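Side-chain contacts in VP5 (Halorubrum pleomorphic virus 6, PDB 6QGL), which serves as an envelope protein of the virus and probably mediates fusion of the viral membrane with that of its haloarchaeal host: residues N48-S53 with S146-F151; D52-R57 with E131-T136. All coordinates share one frame; numbering follows the deposited sequence.

Interaction 1: N48-S53 with S146-F151; sequences NQLSDS and SYITDF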
loop_
_atom_site.group_PDB
_atom_site.type_symbol
_atom_site.label_atom_id
_atom_site.label_comp_id
_atom_site.label_asym_id
_atom_site.label_seq_id
_atom_site.Cartn_x
_atom_site.Cartn_y
_atom_site.Cartn_z
ATOM N N ASN A 48 -19.885 -7.317 12.537
ATOM C CA ASN A 48 -19.561 -7.277 11.108
ATOM C C ASN A 48 -18.934 -5.942 10.723
ATOM O O ASN A 48 -17.937 -5.937 10.003
ATOM C CB ASN A 48 -20.788 -7.574 10.241
ATOM C CG ASN A 48 -21.228 -9.019 10.266
ATOM O OD1 ASN A 48 -20.415 -9.951 10.341
ATOM N ND2 ASN A 48 -22.533 -9.238 10.183
ATOM N N GLN A 49 -19.491 -4.823 11.236
ATOM C CA GLN A 49 -18.988 -3.472 10.981
ATOM C C GLN A 49 -17.602 -3.251 11.582
ATOM O O GLN A 49 -16.772 -2.599 10.944
ATOM C CB GLN A 49 -19.984 -2.398 11.438
ATOM C CG GLN A 49 -21.224 -2.326 10.542
ATOM C CD GLN A 49 -22.194 -1.208 10.852
ATOM O OE1 GLN A 49 -21.982 -0.362 11.729
ATOM N NE2 GLN A 49 -23.292 -1.175 10.110
ATOM N N LEU A 50 -17.332 -3.823 12.779
ATOM C CA LEU A 50 -16.015 -3.712 13.423
ATOM C C LEU A 50 -14.971 -4.520 12.660
ATOM O O LEU A 50 -13.857 -4.034 12.462
ATOM C CB LEU A 50 -16.038 -4.155 14.893
ATOM C CG LEU A 50 -16.873 -3.338 15.871
ATOM C CD1 LEU A 50 -17.043 -4.089 17.155
ATOM C CD2 LEU A 50 -16.276 -1.963 16.122
ATOM N N SER A 51 -15.338 -5.746 12.219
ATOM C CA SER A 51 -14.473 -6.635 11.439
ATOM C C SER A 51 -14.096 -5.969 10.116
ATOM O O SER A 51 -12.922 -5.997 9.744
ATOM C CB SER A 51 -15.161 -7.975 11.188
ATOM O OG SER A 51 -14.364 -8.825 10.379
ATOM N N ASP A 52 -15.080 -5.328 9.446
ATOM C CA ASP A 52 -14.896 -4.609 8.185
ATOM C C ASP A 52 -13.947 -3.429 8.325
ATOM O O ASP A 52 -13.136 -3.207 7.428
ATOM C CB ASP A 52 -16.244 -4.151 7.611
ATOM C CG ASP A 52 -17.123 -5.275 7.092
ATOM O OD1 ASP A 52 -16.596 -6.390 6.868
ATOM O OD2 ASP A 52 -18.338 -5.044 6.917
ATOM N N SER A 53 -14.035 -2.689 9.452
ATOM C CA SER A 53 -13.170 -1.543 9.744
ATOM C C SER A 53 -11.720 -1.983 9.934
ATOM O O SER A 53 -10.816 -1.313 9.432
ATOM C CB SER A 53 -13.660 -0.789 10.974
ATOM O OG SER A 53 -14.855 -0.084 10.688
ATOM N N SER A 146 -13.441 -8.917 24.270
ATOM C CA SER A 146 -12.667 -10.022 23.698
ATOM C C SER A 146 -12.798 -10.067 22.171
ATOM O O SER A 146 -11.949 -10.660 21.504
ATOM C CB SER A 146 -13.109 -11.351 24.302
ATOM O OG SER A 146 -14.465 -11.634 24.000
ATOM N N TYR A 147 -13.850 -9.434 21.619
ATOM C CA TYR A 147 -14.056 -9.388 20.178
ATOM C C TYR A 147 -13.141 -8.368 19.487
ATOM O O TYR A 147 -12.601 -8.668 18.418
ATOM C CB TYR A 147 -15.535 -9.123 19.817
ATOM C CG TYR A 147 -15.776 -9.183 18.323
ATOM C CD1 TYR A 147 -15.969 -10.401 17.677
ATOM C CD2 TYR A 147 -15.710 -8.032 17.539
ATOM C CE1 TYR A 147 -16.118 -10.470 16.293
ATOM C CE2 TYR A 147 -15.852 -8.090 16.155
ATOM C CZ TYR A 147 -16.067 -9.311 15.537
ATOM O OH TYR A 147 -16.233 -9.376 14.178
ATOM N N ILE A 148 -13.007 -7.159 20.072
ATOM C CA ILE A 148 -12.264 -6.033 19.499
ATOM C C ILE A 148 -10.818 -5.887 20.046
ATOM O O ILE A 148 -9.955 -5.381 19.327
ATOM C CB ILE A 148 -13.108 -4.726 19.652
ATOM C CG1 ILE A 148 -12.613 -3.592 18.719
ATOM C CG2 ILE A 148 -13.234 -4.253 21.109
ATOM C CD1 ILE A 148 -12.763 -3.857 17.212
ATOM N N THR A 149 -10.560 -6.300 21.296
ATOM C CA THR A 149 -9.216 -6.223 21.871
ATOM C C THR A 149 -8.785 -7.607 22.340
ATOM O O THR A 149 -9.073 -7.996 23.475
ATOM C CB THR A 149 -9.102 -5.144 22.968
ATOM O OG1 THR A 149 -10.020 -5.427 24.021
ATOM C CG2 THR A 149 -9.292 -3.727 22.446
ATOM N N ASP A 150 -8.136 -8.368 21.446
ATOM C CA ASP A 150 -7.621 -9.703 21.758
ATOM C C ASP A 150 -6.116 -9.717 21.533
ATOM O O ASP A 150 -5.653 -9.662 20.392
ATOM C CB ASP A 150 -8.328 -10.808 20.945
ATOM C CG ASP A 150 -7.876 -12.233 21.247
ATOM O OD1 ASP A 150 -7.018 -12.415 22.146
ATOM O OD2 ASP A 150 -8.383 -13.164 20.592
ATOM N N PHE A 151 -5.361 -9.777 22.634
ATOM C CA PHE A 151 -3.901 -9.778 22.602
ATOM C C PHE A 151 -3.340 -11.151 22.970
ATOM O O PHE A 151 -2.130 -11.305 23.108
ATOM C CB PHE A 151 -3.335 -8.619 23.457
ATOM C CG PHE A 151 -3.705 -7.272 22.860
ATOM C CD1 PHE A 151 -4.985 -6.748 23.022
ATOM C CD2 PHE A 151 -2.820 -6.595 22.030
ATOM C CE1 PHE A 151 -5.350 -5.542 22.418
ATOM C CE2 PHE A 151 -3.186 -5.390 21.426
ATOM C CZ PHE A 151 -4.453 -4.879 21.613
#

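Interaction 2: D52-R57 with E131-T136; sequences DSVVKR and EAMTQT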
loop_
_atom_site.group_PDB
_atom_site.type_symbol
_atom_site.label_atom_id
_atom_site.label_comp_id
_atom_site.label_asym_id
_atom_site.label_seq_id
_atom_site.Cartn_x
_atom_site.Cartn_y
_atom_site.Cartn_z
ATOM N N ASP A 52 -15.080 -5.328 9.446
ATOM C CA ASP A 52 -14.896 -4.609 8.185
ATOM C C ASP A 52 -13.947 -3.429 8.325
ATOM O O ASP A 52 -13.136 -3.207 7.428
ATOM C CB ASP A 52 -16.244 -4.151 7.611
ATOM C CG ASP A 52 -17.123 -5.275 7.092
ATOM O OD1 ASP A 52 -16.596 -6.390 6.868
ATOM O OD2 ASP A 52 -18.338 -5.044 6.917
ATOM N N SER A 53 -14.035 -2.689 9.452
ATOM C CA SER A 53 -13.170 -1.543 9.744
ATOM C C SER A 53 -11.720 -1.983 9.934
ATOM O O SER A 53 -10.816 -1.313 9.432
ATOM C CB SER A 53 -13.660 -0.789 10.974
ATOM O OG SER A 53 -14.855 -0.084 10.688
ATOM N N VAL A 54 -11.507 -3.120 10.632
ATOM C CA VAL A 54 -10.185 -3.705 10.881
ATOM C C VAL A 54 -9.560 -4.140 9.543
ATOM O O VAL A 54 -8.417 -3.774 9.258
ATOM C CB VAL A 54 -10.253 -4.856 11.924
ATOM C CG1 VAL A 54 -8.970 -5.683 11.940
ATOM C CG2 VAL A 54 -10.561 -4.314 13.316
ATOM N N VAL A 55 -10.333 -4.878 8.715
ATOM C CA VAL A 55 -9.911 -5.349 7.392
ATOM C C VAL A 55 -9.511 -4.154 6.515
ATOM O O VAL A 55 -8.418 -4.172 5.945
ATOM C CB VAL A 55 -10.970 -6.281 6.733
ATOM C CG1 VAL A 55 -10.663 -6.538 5.260
ATOM C CG2 VAL A 55 -11.075 -7.602 7.486
ATOM N N LYS A 56 -10.357 -3.099 6.474
ATOM C CA LYS A 56 -10.115 -1.862 5.722
ATOM C C LYS A 56 -8.839 -1.158 6.205
ATOM O O LYS A 56 -8.015 -0.791 5.371
ATOM C CB LYS A 56 -11.332 -0.922 5.805
ATOM C CG LYS A 56 -11.283 0.273 4.858
ATOM C CD LYS A 56 -12.481 1.200 5.062
ATOM C CE LYS A 56 -12.474 2.396 4.138
ATOM N NZ LYS A 56 -11.466 3.413 4.539
ATOM N N ARG A 57 -8.666 -1.002 7.539
ATOM C CA ARG A 57 -7.484 -0.370 8.139
ATOM C C ARG A 57 -6.210 -1.139 7.820
ATOM O O ARG A 57 -5.225 -0.518 7.428
ATOM C CB ARG A 57 -7.640 -0.196 9.664
ATOM C CG ARG A 57 -6.462 0.512 10.372
ATOM C CD ARG A 57 -6.284 1.978 9.989
ATOM N NE ARG A 57 -7.470 2.770 10.316
ATOM C CZ ARG A 57 -7.656 4.037 9.962
ATOM N NH1 ARG A 57 -6.728 4.681 9.267
ATOM N NH2 ARG A 57 -8.770 4.669 10.301
ATOM N N GLU A 131 -9.255 2.459 19.829
ATOM C CA GLU A 131 -9.833 3.058 21.031
ATOM C C GLU A 131 -11.292 3.454 20.801
ATOM O O GLU A 131 -12.133 3.180 21.659
ATOM C CB GLU A 131 -9.003 4.267 21.499
ATOM C CG GLU A 131 -9.470 4.874 22.819
ATOM C CD GLU A 131 -9.422 3.976 24.044
ATOM O OE1 GLU A 131 -8.751 2.921 23.991
ATOM O OE2 GLU A 131 -10.053 4.329 25.065
ATOM N N ALA A 132 -11.591 4.074 19.637
ATOM C CA ALA A 132 -12.949 4.488 19.270
ATOM C C ALA A 132 -13.863 3.267 19.122
ATOM O O ALA A 132 -15.024 3.324 19.533
ATOM C CB ALA A 132 -12.931 5.297 17.982
ATOM N N MET A 133 -13.323 2.160 18.565
ATOM C CA MET A 133 -14.032 0.889 18.386
ATOM C C MET A 133 -14.278 0.241 19.751
ATOM O O MET A 133 -15.373 -0.263 19.996
ATOM C CB MET A 133 -13.249 -0.055 17.460
ATOM C CG MET A 133 -13.218 0.402 16.013
ATOM S SD MET A 133 -12.721 -0.888 14.844
ATOM C CE MET A 133 -10.957 -0.903 15.087
ATOM N N THR A 134 -13.270 0.306 20.651
ATOM C CA THR A 134 -13.337 -0.212 22.021
ATOM C C THR A 134 -14.429 0.530 22.798
ATOM O O THR A 134 -15.262 -0.119 23.433
ATOM C CB THR A 134 -11.959 -0.131 22.696
ATOM O OG1 THR A 134 -11.020 -0.865 21.915
ATOM C CG2 THR A 134 -11.964 -0.677 24.117
ATOM N N GLN A 135 -14.453 1.879 22.705
ATOM C CA GLN A 135 -15.455 2.719 23.366
ATOM C C GLN A 135 -16.874 2.380 22.921
ATOM O O GLN A 135 -17.779 2.385 23.754
ATOM C CB GLN A 135 -15.159 4.214 23.169
ATOM C CG GLN A 135 -14.018 4.750 24.044
ATOM C CD GLN A 135 -14.268 4.681 25.541
ATOM O OE1 GLN A 135 -15.398 4.803 26.033
ATOM N NE2 GLN A 135 -13.203 4.495 26.306
ATOM N N THR A 136 -17.055 2.053 21.618
ATOM C CA THR A 136 -18.334 1.650 21.021
ATOM C C THR A 136 -18.811 0.339 21.656
ATOM O O THR A 136 -19.944 0.287 22.127
ATOM C CB THR A 136 -18.226 1.609 19.485
ATOM O OG1 THR A 136 -18.031 2.937 19.006
ATOM C CG2 THR A 136 -19.460 1.029 18.819
#

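Interaction 1: N48-S53 with S146-F151
Leu50 meets both Tyr147 and Ile148 through its own CB and methyl groups, and this apolar patch makes up most of the contact. Leu50 CB comes up at the edge of the Tyr147 ring, close to the ring plane, with CE2 of Tyr147 4.1 Å away. The methyl Leu50 CD1 lies off the ring plane, 4.2 Å from Tyr147 CD2. Ile148 approaches Leu50 at about a right angle, and its tip does the touching: Ile148 CD1 is 4.0 Å from Leu50 CB and 4.1 Å from Leu50 CD2. Behind this reach lies an Ile148 CG1 extended opposite the backbone N (chi1 -163°), with chi2 then swinging CD1 round to the helix. Val137 of helix 97-140 packs against both Leu50 and Ile148.

The elements joined are helix 43-66, an early helix of the envelope protein's N-terminal family region, and the short helix 145-148, which follows the long helix 97-140. Just beyond, the chain opens into a loop, where Asp150 pairs through its backbone with Thr220 and the Phe151 ring stacks with His188.

No hydrogen bond links the two segments; polar groups here turn to other partners. Tyr147 OH passes 3.5 Å from Ser51 CB, a plain van der Waals touch, and makes a weak hydrogen bond to the carbonyl of Arg47, one turn earlier on the same helix. With its CG anti to N (chi1 -175°), Tyr147 lays its ring out towards that helix. Ser51 OG is hydrogen-bonded to Asp222 OD2. Further along, Ser53 OG donates to Gln49 O over 3.2 Å, on the opposite face of that carbonyl from the backbone donor Ser53 N.

Interaction 2: D52-R57 with E131-T136
Met133 reaches from helix 97-140 to touch two consecutive residues of helix 43-66, Ser53 and Val54. Its chi1 of -70° sets CG beside the backbone N, and a nearly straight chi2 carries the sulfur out to Ser53, where Met133 SD lies 4.0 Å from Ser53 CB. The chain then bends at chi3 (-78°), turning the terminal methyl towards the neighbouring valine: Met133 CE is 3.9 Å from Val54 CG2. Val54 holds CG1 anti to its N (chi1 166°), which puts CG2 anti to the carbonyl carbon and in the path of the methionine.

This is a helix-helix contact between segments running in roughly opposite directions, carried by one long side chain; the closest pair of CA atoms across the contact, Ser53 CA and Met133 CA, is 9.0 Å apart. Tyr226 of strand 224-226 packs on both Val54 and Met133.

No hydrogen bond crosses between the segments. On the second helix Thr136 OG1 donates to Ala132 O over 3.1 Å, sharing that carbonyl with its own backbone N, which comes from the other face. Past Val54 on helix 43-66, Arg57 NE forms a salt bridge with Glu129 OE1, just before 131-136, a polar tie between the same two helices.

Overall arrangement
From the N terminus, the chain enters helix 43-66, which supplies the first partner of both contacts, the two segments there overlapping at Asp52 and Ser53. It then passes through helix 73-92 and back along helix 97-140, where interaction 2 closes a mostly helical loop of 73 residues. Helix 145-148 follows, and interaction 1 closes the wider loop of 92 residues, so interaction 2 nests inside interaction 1. The two are adjacent in space, with centres about 6 Å apart: Leu50 CD2 lies 3.8 Å from Met133 CB, and Ile148 CD1 3.8 Å from Met133 SD. Together they fasten the early helix to the end of the long one and to the short helix after it.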